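Local coordinates for CELL division protein FTSZ homolog 1 (Methanocaldococcus jannaschii, PDB 2VAP) that binds GTP and probably hydrolyses it, polymerising into the contractile Z ring that forms at the future site of cell division, at residues N51-L56 with T79-K84; E114-I119 with A144-K149; A249-G254 with L334-G339. All blocks are in the same frame, centred on the assembly; numbering follows the deposited sequence.

Contact 1 of 3, residues N51-L56 with T79-K84; sequences NTITRL and TKADKK
T54, on the helix 46-59, meets the loop that leads into strand 83-86 through its hydroxyl: the backbone N of K80 donates to T54 OG1 over 3.1 Å, fairly straight at 159°. The hydroxyl lies beside T54's own backbone N (chi1 -61°), where OG1 is also hydrogen-bonded to the carbonyl of N50 one turn back. The same rotation sends the methyl CG2 anti to the backbone N, and it rests 3.8 Å from CD of K80. A bend at chi2 brings CD of that lysine alongside the threonine methyl, and a second bend at chi4 turns the poorly ordered amine, which leads off from the helix.

T79 approaches T54 obliquely, its CG2 3.2 Å from T54 OG1. Its own hydroxyl turns to the carbonyl of Q75, and a water bound 2.7 Å from T54 OG1 reaches T79 OG1 only weakly. I53, one residue earlier on the helix, offers a branch methyl: CG2 packs 3.7 Å from A81 CB, where a small residue fits close to the helix, and sits against K80 O. This carbonyl is buried with no hydrogen-bond partner, although T54 CA makes a CA-H...O contact with it at 3.5 Å. On the loop's own side, K84 NZ binds T79 O at 2.8 Å.

Threonine suits its place by serving both chemistries at once. Its hydroxyl gives the K80 N-H an acceptor at the helix surface, and its methyl, with I53, supplies the apolar contact. With OG1 held by N50 O, the K80 N-H and a water, polar bonds and methyl packing together join helix and loop at a partly buried site in the GTPase domain.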
loop_
_atom_site.group_PDB
_atom_site.type_symbol
_atom_site.label_atom_id
_atom_site.label_comp_id
_atom_site.label_asym_id
_atom_site.label_seq_id
_atom_site.Cartn_x
_atom_site.Cartn_y
_atom_site.Cartn_z
ATOM N N ASN A 51 8.149 8.733 -6.966
ATOM C CA ASN A 51 7.029 9.638 -7.220
ATOM C C ASN A 51 5.948 9.507 -6.149
ATOM O O ASN A 51 5.385 10.509 -5.699
ATOM C CB ASN A 51 6.440 9.383 -8.612
ATOM C CG ASN A 51 5.461 10.462 -9.045
ATOM O OD1 ASN A 51 5.766 11.655 -8.998
ATOM N ND2 ASN A 51 4.279 10.044 -9.479
ATOM N N THR A 52 5.677 8.267 -5.742
ATOM C CA THR A 52 4.732 7.980 -4.662
ATOM C C THR A 52 5.201 8.607 -3.345
ATOM O O THR A 52 4.417 9.258 -2.652
ATOM C CB THR A 52 4.504 6.453 -4.497
ATOM O OG1 THR A 52 4.013 5.904 -5.726
ATOM C CG2 THR A 52 3.497 6.160 -3.389
ATOM N N ILE A 53 6.481 8.419 -3.019
ATOM C CA ILE A 53 7.071 8.982 -1.800
ATOM C C ILE A 53 6.976 10.513 -1.763
ATOM O O ILE A 53 6.602 11.087 -0.738
ATOM C CB ILE A 53 8.546 8.516 -1.603
ATOM C CG1 ILE A 53 8.613 7.010 -1.305
ATOM C CG2 ILE A 53 9.248 9.323 -0.506
ATOM C CD1 ILE A 53 8.024 6.574 0.040
ATOM N N THR A 54 7.310 11.158 -2.883
ATOM C CA THR A 54 7.239 12.618 -3.005
ATOM C C THR A 54 5.843 13.136 -2.658
ATOM O O THR A 54 5.700 14.073 -1.868
ATOM C CB THR A 54 7.634 13.091 -4.426
ATOM O OG1 THR A 54 8.983 12.701 -4.702
ATOM C CG2 THR A 54 7.524 14.608 -4.556
ATOM N N ARG A 55 4.826 12.506 -3.244
ATOM C CA ARG A 55 3.431 12.880 -3.014
ATOM C C ARG A 55 3.003 12.666 -1.562
ATOM O O ARG A 55 2.275 13.486 -1.003
ATOM C CB ARG A 55 2.504 12.113 -3.962
ATOM C CG ARG A 55 2.600 12.517 -5.436
ATOM C CD ARG A 55 1.914 13.854 -5.723
ATOM N NE ARG A 55 0.516 13.872 -5.290
ATOM C CZ ARG A 55 -0.517 13.480 -6.032
ATOM N NH1 ARG A 55 -0.331 13.027 -7.266
ATOM N NH2 ARG A 55 -1.744 13.539 -5.533
ATOM N N LEU A 56 3.466 11.573 -0.955
ATOM C CA LEU A 56 3.180 11.284 0.454
ATOM C C LEU A 56 3.855 12.285 1.394
ATOM O O LEU A 56 3.295 12.645 2.431
ATOM C CB LEU A 56 3.598 9.855 0.822
ATOM C CG LEU A 56 2.851 8.675 0.189
ATOM C CD1 LEU A 56 3.586 7.371 0.465
ATOM C CD2 LEU A 56 1.402 8.590 0.668
ATOM N N THR A 79 13.246 13.921 -5.770
ATOM C CA THR A 79 12.280 13.296 -4.868
ATOM C C THR A 79 12.298 13.990 -3.504
ATOM O O THR A 79 13.351 14.419 -3.033
ATOM C CB THR A 79 12.583 11.784 -4.699
ATOM O OG1 THR A 79 12.574 11.148 -5.982
ATOM C CG2 THR A 79 11.561 11.100 -3.797
ATOM N N LYS A 80 11.123 14.110 -2.887
ATOM C CA LYS A 80 11.014 14.619 -1.521
ATOM C C LYS A 80 10.783 13.459 -0.556
ATOM O O LYS A 80 9.826 12.697 -0.708
ATOM C CB LYS A 80 9.887 15.653 -1.406
ATOM C CG LYS A 80 10.250 17.055 -1.900
ATOM C CD LYS A 80 10.044 17.213 -3.405
ATOM C CE LYS A 80 10.439 18.604 -3.886
ATOM N NZ LYS A 80 11.913 18.829 -3.839
ATOM N N ALA A 81 11.674 13.328 0.427
ATOM C CA ALA A 81 11.635 12.223 1.389
ATOM C C ALA A 81 12.364 12.577 2.683
ATOM O O ALA A 81 13.206 13.476 2.701
ATOM C CB ALA A 81 12.246 10.966 0.773
ATOM N N ASP A 82 12.036 11.863 3.760
ATOM C CA ASP A 82 12.775 11.981 5.019
ATOM C C ASP A 82 14.206 11.473 4.852
ATOM O O ASP A 82 15.144 12.037 5.418
ATOM C CB ASP A 82 12.080 11.203 6.141
ATOM C CG ASP A 82 10.759 11.824 6.561
ATOM O OD1 ASP A 82 10.693 13.063 6.712
ATOM O OD2 ASP A 82 9.788 11.065 6.758
ATOM N N LYS A 83 14.357 10.406 4.067
ATOM C CA LYS A 83 15.656 9.791 3.807
ATOM C C LYS A 83 15.746 9.319 2.357
ATOM O O LYS A 83 14.814 8.703 1.837
ATOM C CB LYS A 83 15.895 8.620 4.772
ATOM C CG LYS A 83 17.191 7.833 4.549
ATOM C CD LYS A 83 18.430 8.644 4.910
ATOM C CE LYS A 83 19.699 7.856 4.632
ATOM N NZ LYS A 83 20.924 8.653 4.922
ATOM N N LYS A 84 16.869 9.624 1.711
ATOM C CA LYS A 84 17.131 9.170 0.346
ATOM C C LYS A 84 18.359 8.269 0.318
ATOM O O LYS A 84 19.374 8.572 0.951
ATOM C CB LYS A 84 17.345 10.356 -0.600
ATOM C CG LYS A 84 16.212 11.368 -0.628
ATOM C CD LYS A 84 16.546 12.514 -1.569
ATOM C CE LYS A 84 15.808 13.778 -1.180
ATOM N NZ LYS A 84 16.006 14.858 -2.187
HETATM O O HOH W 1 9.726 12.267 -7.306
#

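Contact 2 of 3, residues E114-I119 with A144-K149; sequences EIKAAI and AEISKK
Helices 112-119 and 135-149 run in broadly the same direction, their short segments inclined at 52° with their axes 9.9 Å apart at closest approach, and their backbones come nearest at K116 and I146, whose CA atoms are 6.2 Å apart. I146 points toward the other helix, and its two branches divide the work. CD1, at the end of the longer branch, reaches I115 CG2 at 3.9 Å, the two side chains crossing at about a right angle. CG2, anti to the backbone N (chi1 -66° for the CG1 branch), lies over the backbone of K116, 3.7 Å from its CA, and also meets CD1 of I119 at 3.9 Å.

I119 places CG1 between its backbone N and carbonyl carbon (chi1 65°), a costlier rotation on a helix, here at its last residue. CD1 is thereby carried across to the second helix, 3.8 Å from S147 CA. A serine is small enough to let the methyl come down on the backbone, while its OG turns to T154 OG1 on strand 153-160. K116 meets I146 with the root of its chain; beyond CG it runs extended, and NZ is linked to K149 O by a water through two weak bonds.

A valine in place of I146 would lack CD1 and is likely to leave I115 CG2 without its partner, opening a gap between the helices.

With no direct hydrogen bond across it, the contact is held by branched aliphatic side chains. Both helices lie against the parallel sheet, I119 touching T41 and V43 of strand 40-45, an arrangement typical of the Rossmann-like alpha/beta GTPase domain of the tubulin/FtsZ family.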
loop_
_atom_site.group_PDB
_atom_site.type_symbol
_atom_site.label_atom_id
_atom_site.label_comp_id
_atom_site.label_asym_id
_atom_site.label_seq_id
_atom_site.Cartn_x
_atom_site.Cartn_y
_atom_site.Cartn_z
ATOM N N GLU A 114 22.807 0.081 4.230
ATOM C CA GLU A 114 22.213 1.420 4.250
ATOM C C GLU A 114 20.685 1.357 4.289
ATOM O O GLU A 114 20.045 2.159 4.974
ATOM C CB GLU A 114 22.684 2.254 3.054
ATOM C CG GLU A 114 24.116 2.762 3.178
ATOM C CD GLU A 114 24.466 3.811 2.137
ATOM O OE1 GLU A 114 25.519 3.668 1.481
ATOM O OE2 GLU A 114 23.691 4.779 1.972
ATOM N N ILE A 115 20.114 0.405 3.552
ATOM C CA ILE A 115 18.670 0.161 3.576
ATOM C C ILE A 115 18.235 -0.290 4.976
ATOM O O ILE A 115 17.265 0.235 5.526
ATOM C CB ILE A 115 18.230 -0.871 2.495
ATOM C CG1 ILE A 115 18.525 -0.333 1.089
ATOM C CG2 ILE A 115 16.740 -1.206 2.633
ATOM C CD1 ILE A 115 18.482 -1.385 -0.014
ATOM N N LYS A 116 18.975 -1.241 5.546
ATOM C CA LYS A 116 18.705 -1.753 6.893
ATOM C C LYS A 116 18.728 -0.643 7.945
ATOM O O LYS A 116 17.847 -0.581 8.805
ATOM C CB LYS A 116 19.704 -2.857 7.260
ATOM C CG LYS A 116 19.410 -3.562 8.582
ATOM C CD LYS A 116 20.519 -4.535 8.945
ATOM C CE LYS A 116 20.323 -5.093 10.346
ATOM N NZ LYS A 116 21.421 -6.021 10.735
ATOM N N ALA A 117 19.731 0.229 7.860
ATOM C CA ALA A 117 19.893 1.337 8.804
ATOM C C ALA A 117 18.729 2.327 8.760
ATOM O O ALA A 117 18.352 2.893 9.787
ATOM C CB ALA A 117 21.215 2.056 8.556
ATOM N N ALA A 118 18.161 2.520 7.571
ATOM C CA ALA A 118 17.065 3.468 7.369
ATOM C C ALA A 118 15.722 2.955 7.891
ATOM O O ALA A 118 14.834 3.748 8.215
ATOM C CB ALA A 118 16.950 3.837 5.897
ATOM N N ILE A 119 15.578 1.634 7.967
ATOM C CA ILE A 119 14.317 1.021 8.400
ATOM C C ILE A 119 14.421 0.324 9.757
ATOM O O ILE A 119 13.431 -0.202 10.269
ATOM C CB ILE A 119 13.729 0.053 7.329
ATOM C CG1 ILE A 119 14.647 -1.155 7.102
ATOM C CG2 ILE A 119 13.454 0.803 6.025
ATOM C CD1 ILE A 119 13.988 -2.314 6.370
ATOM N N ALA A 144 12.126 -5.928 1.124
ATOM C CA ALA A 144 11.204 -6.813 1.835
ATOM C C ALA A 144 11.941 -7.857 2.677
ATOM O O ALA A 144 11.565 -8.109 3.822
ATOM C CB ALA A 144 10.249 -7.486 0.857
ATOM N N GLU A 145 12.991 -8.450 2.108
ATOM C CA GLU A 145 13.808 -9.434 2.825
ATOM C C GLU A 145 14.510 -8.804 4.031
ATOM O O GLU A 145 14.538 -9.391 5.115
ATOM C CB GLU A 145 14.830 -10.088 1.886
ATOM C CG GLU A 145 15.622 -11.223 2.535
ATOM C CD GLU A 145 16.626 -11.883 1.602
ATOM O OE1 GLU A 145 16.801 -11.414 0.457
ATOM O OE2 GLU A 145 17.245 -12.881 2.025
ATOM N N ILE A 146 15.062 -7.608 3.833
ATOM C CA ILE A 146 15.720 -6.856 4.905
ATOM C C ILE A 146 14.723 -6.512 6.018
ATOM O O ILE A 146 15.041 -6.625 7.207
ATOM C CB ILE A 146 16.415 -5.578 4.357
ATOM C CG1 ILE A 146 17.579 -5.958 3.432
ATOM C CG2 ILE A 146 16.915 -4.692 5.499
ATOM C CD1 ILE A 146 18.072 -4.830 2.535
ATOM N N SER A 147 13.516 -6.110 5.618
ATOM C CA SER A 147 12.439 -5.794 6.558
ATOM C C SER A 147 12.046 -7.002 7.406
ATOM O O SER A 147 11.875 -6.883 8.620
ATOM C CB SER A 147 11.216 -5.254 5.812
ATOM O OG SER A 147 10.134 -5.038 6.704
ATOM N N LYS A 148 11.904 -8.161 6.764
ATOM C CA LYS A 148 11.565 -9.396 7.471
ATOM C C LYS A 148 12.618 -9.757 8.517
ATOM O O LYS A 148 12.279 -10.188 9.623
ATOM C CB LYS A 148 11.381 -10.557 6.487
ATOM C CG LYS A 148 10.051 -10.552 5.730
ATOM C CD LYS A 148 8.836 -10.678 6.655
ATOM C CE LYS A 148 8.726 -12.058 7.284
ATOM N NZ LYS A 148 7.708 -12.084 8.371
ATOM N N LYS A 149 13.887 -9.554 8.165
ATOM C CA LYS A 149 15.019 -9.907 9.027
ATOM C C LYS A 149 15.197 -8.989 10.241
ATOM O O LYS A 149 15.917 -9.333 11.179
ATOM C CB LYS A 149 16.315 -9.969 8.210
ATOM C CG LYS A 149 16.403 -11.175 7.277
ATOM C CD LYS A 149 17.542 -11.039 6.270
ATOM C CE LYS A 149 18.902 -11.336 6.893
ATOM N NZ LYS A 149 20.000 -11.216 5.895
HETATM O O HOH W 2 18.958 -8.183 10.125
#

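Contact 3 of 3, residues A249-G254 with L334-G339; sequences AMIGIG and LLVITG
M250 and I337 form a hydrogen-bonded antiparallel pair, M250 N donating to I337 O at 3.0 Å and I337 N to M250 O at 2.9 Å. Next along the ladder, G252 N to L335 O and L335 N to G252 O are each 2.8 Å. The donors differ in approach: G252 N lies in the carbonyl plane of L335 but bent from the C=O direction (150°), whereas I337 N stands almost in line with the carbonyl of M250 (171°). Between these pairs I251 faces V336 in a non-hydrogen-bonded pair, where I251 CA adds a CA-H...O contact to L335 O.

On the face carrying A249, I251, I253, L334 and V336, aliphatic groups fill the space. I251 CG2 meets V336 CG2 at 3.8 Å; with chi1 at 70°, I251 sets CG2 beside its backbone N and anti to the carbonyl carbon. L334, with CG anti to the backbone N, brings CD1 over to I253 CG1 at 4.0 Å. Branched residues suit a strand because they fill its face close to the backbone, while the small A249 lets V336 CG1 come to 4.2 Å from A249 CB. The other face carries M250, L335 and I337, with G252 presenting bare backbone beside L335.

Farther out, V214 and A218 of helix 204-227 touch I251, and L222 of that helix touches V336. Strand 331-338 bonds onward to strand 284-291 through L334 and V336. At the other edge, A249 hydrogen-bonds with L187 and V189 of strand 186-191, linking this mixed sheet of the C-terminal domain to the parallel sheet of the GTPase domain.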
loop_
_atom_site.group_PDB
_atom_site.type_symbol
_atom_site.label_atom_id
_atom_site.label_comp_id
_atom_site.label_asym_id
_atom_site.label_seq_id
_atom_site.Cartn_x
_atom_site.Cartn_y
_atom_site.Cartn_z
ATOM N N ALA A 249 -3.211 -9.798 -1.443
ATOM C CA ALA A 249 -4.281 -8.847 -1.168
ATOM C C ALA A 249 -4.561 -7.948 -2.367
ATOM O O ALA A 249 -3.676 -7.694 -3.186
ATOM C CB ALA A 249 -3.943 -8.007 0.057
ATOM N N MET A 250 -5.804 -7.485 -2.465
ATOM C CA MET A 250 -6.214 -6.534 -3.498
ATOM C C MET A 250 -7.096 -5.452 -2.888
ATOM O O MET A 250 -7.663 -5.641 -1.806
ATOM C CB MET A 250 -6.941 -7.246 -4.642
ATOM C CG MET A 250 -6.037 -8.119 -5.498
ATOM S SD MET A 250 -6.933 -8.993 -6.792
ATOM C CE MET A 250 -5.682 -10.148 -7.342
ATOM N N ILE A 251 -7.209 -4.318 -3.577
ATOM C CA ILE A 251 -7.950 -3.174 -3.044
ATOM C C ILE A 251 -9.216 -2.839 -3.826
ATOM O O ILE A 251 -9.344 -3.170 -5.007
ATOM C CB ILE A 251 -7.064 -1.895 -2.917
ATOM C CG1 ILE A 251 -6.711 -1.319 -4.296
ATOM C CG2 ILE A 251 -5.815 -2.181 -2.083
ATOM C CD1 ILE A 251 -6.159 0.102 -4.258
ATOM N N GLY A 252 -10.147 -2.187 -3.137
ATOM C CA GLY A 252 -11.329 -1.600 -3.750
ATOM C C GLY A 252 -11.515 -0.200 -3.199
ATOM O O GLY A 252 -11.433 0.010 -1.986
ATOM N N ILE A 253 -11.743 0.760 -4.091
ATOM C CA ILE A 253 -11.967 2.150 -3.694
ATOM C C ILE A 253 -13.329 2.633 -4.186
ATOM O O ILE A 253 -13.689 2.431 -5.348
ATOM C CB ILE A 253 -10.842 3.095 -4.209
ATOM C CG1 ILE A 253 -9.471 2.636 -3.696
ATOM C CG2 ILE A 253 -11.106 4.545 -3.783
ATOM C CD1 ILE A 253 -8.287 3.267 -4.418
ATOM N N GLY A 254 -14.079 3.260 -3.286
ATOM C CA GLY A 254 -15.372 3.843 -3.622
ATOM C C GLY A 254 -15.555 5.208 -2.991
ATOM O O GLY A 254 -15.041 5.470 -1.903
ATOM N N LEU A 334 -11.926 2.799 1.519
ATOM C CA LEU A 334 -10.834 1.940 1.077
ATOM C C LEU A 334 -11.020 0.548 1.663
ATOM O O LEU A 334 -11.115 0.378 2.882
ATOM C CB LEU A 334 -9.465 2.508 1.476
ATOM C CG LEU A 334 -8.255 1.590 1.239
ATOM C CD1 LEU A 334 -7.968 1.392 -0.252
ATOM C CD2 LEU A 334 -7.019 2.114 1.955
ATOM N N LEU A 335 -11.080 -0.441 0.777
ATOM C CA LEU A 335 -11.206 -1.833 1.171
ATOM C C LEU A 335 -9.964 -2.596 0.725
ATOM O O LEU A 335 -9.590 -2.549 -0.447
ATOM C CB LEU A 335 -12.468 -2.441 0.546
ATOM C CG LEU A 335 -12.829 -3.900 0.837
ATOM C CD1 LEU A 335 -13.198 -4.106 2.299
ATOM C CD2 LEU A 335 -13.967 -4.343 -0.068
ATOM N N VAL A 336 -9.318 -3.276 1.669
ATOM C CA VAL A 336 -8.179 -4.136 1.362
ATOM C C VAL A 336 -8.536 -5.565 1.757
ATOM O O VAL A 336 -8.658 -5.882 2.941
ATOM C CB VAL A 336 -6.877 -3.674 2.069
ATOM C CG1 VAL A 336 -5.714 -4.599 1.716
ATOM C CG2 VAL A 336 -6.537 -2.237 1.694
ATOM N N ILE A 337 -8.713 -6.411 0.747
ATOM C CA ILE A 337 -9.145 -7.793 0.929
ATOM C C ILE A 337 -7.932 -8.722 0.911
ATOM O O ILE A 337 -7.150 -8.699 -0.039
ATOM C CB ILE A 337 -10.158 -8.191 -0.183
ATOM C CG1 ILE A 337 -11.442 -7.345 -0.092
ATOM C CG2 ILE A 337 -10.464 -9.678 -0.154
ATOM C CD1 ILE A 337 -12.298 -7.594 1.142
ATOM N N THR A 338 -7.785 -9.539 1.953
ATOM C CA THR A 338 -6.599 -10.390 2.111
ATOM C C THR A 338 -6.898 -11.885 1.976
ATOM O O THR A 338 -8.049 -12.315 2.085
ATOM C CB THR A 338 -5.888 -10.140 3.467
ATOM O OG1 THR A 338 -6.752 -10.521 4.546
ATOM C CG2 THR A 338 -5.496 -8.673 3.622
ATOM N N GLY A 339 -5.844 -12.666 1.736
ATOM C CA GLY A 339 -5.942 -14.122 1.647
ATOM C C GLY A 339 -6.586 -14.641 0.374
ATOM O O GLY A 339 -7.224 -15.695 0.387
#

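Contacts 1 and 2 belong to the GTPase domain and share strand 40-45, where I53 rests on V42 and I119 on T41 and V43; they touch where K83 CG packs against A118 CB. Contact 3 is in the C-terminal domain, across the chain's centre from both, yet helix 204-227 touches side chains of its segments and of 51-56. Chemistry follows place. At the partly buried contact 1, a helix meets a loop, and a hydroxyl and a water join the methyls. Contact 2 is buried between two helices and relies on isoleucines, with water only at its margin. Contact 3, also buried, pairs two strands: backbone hydrogen bonds set the register and mostly apolar side chains line both faces.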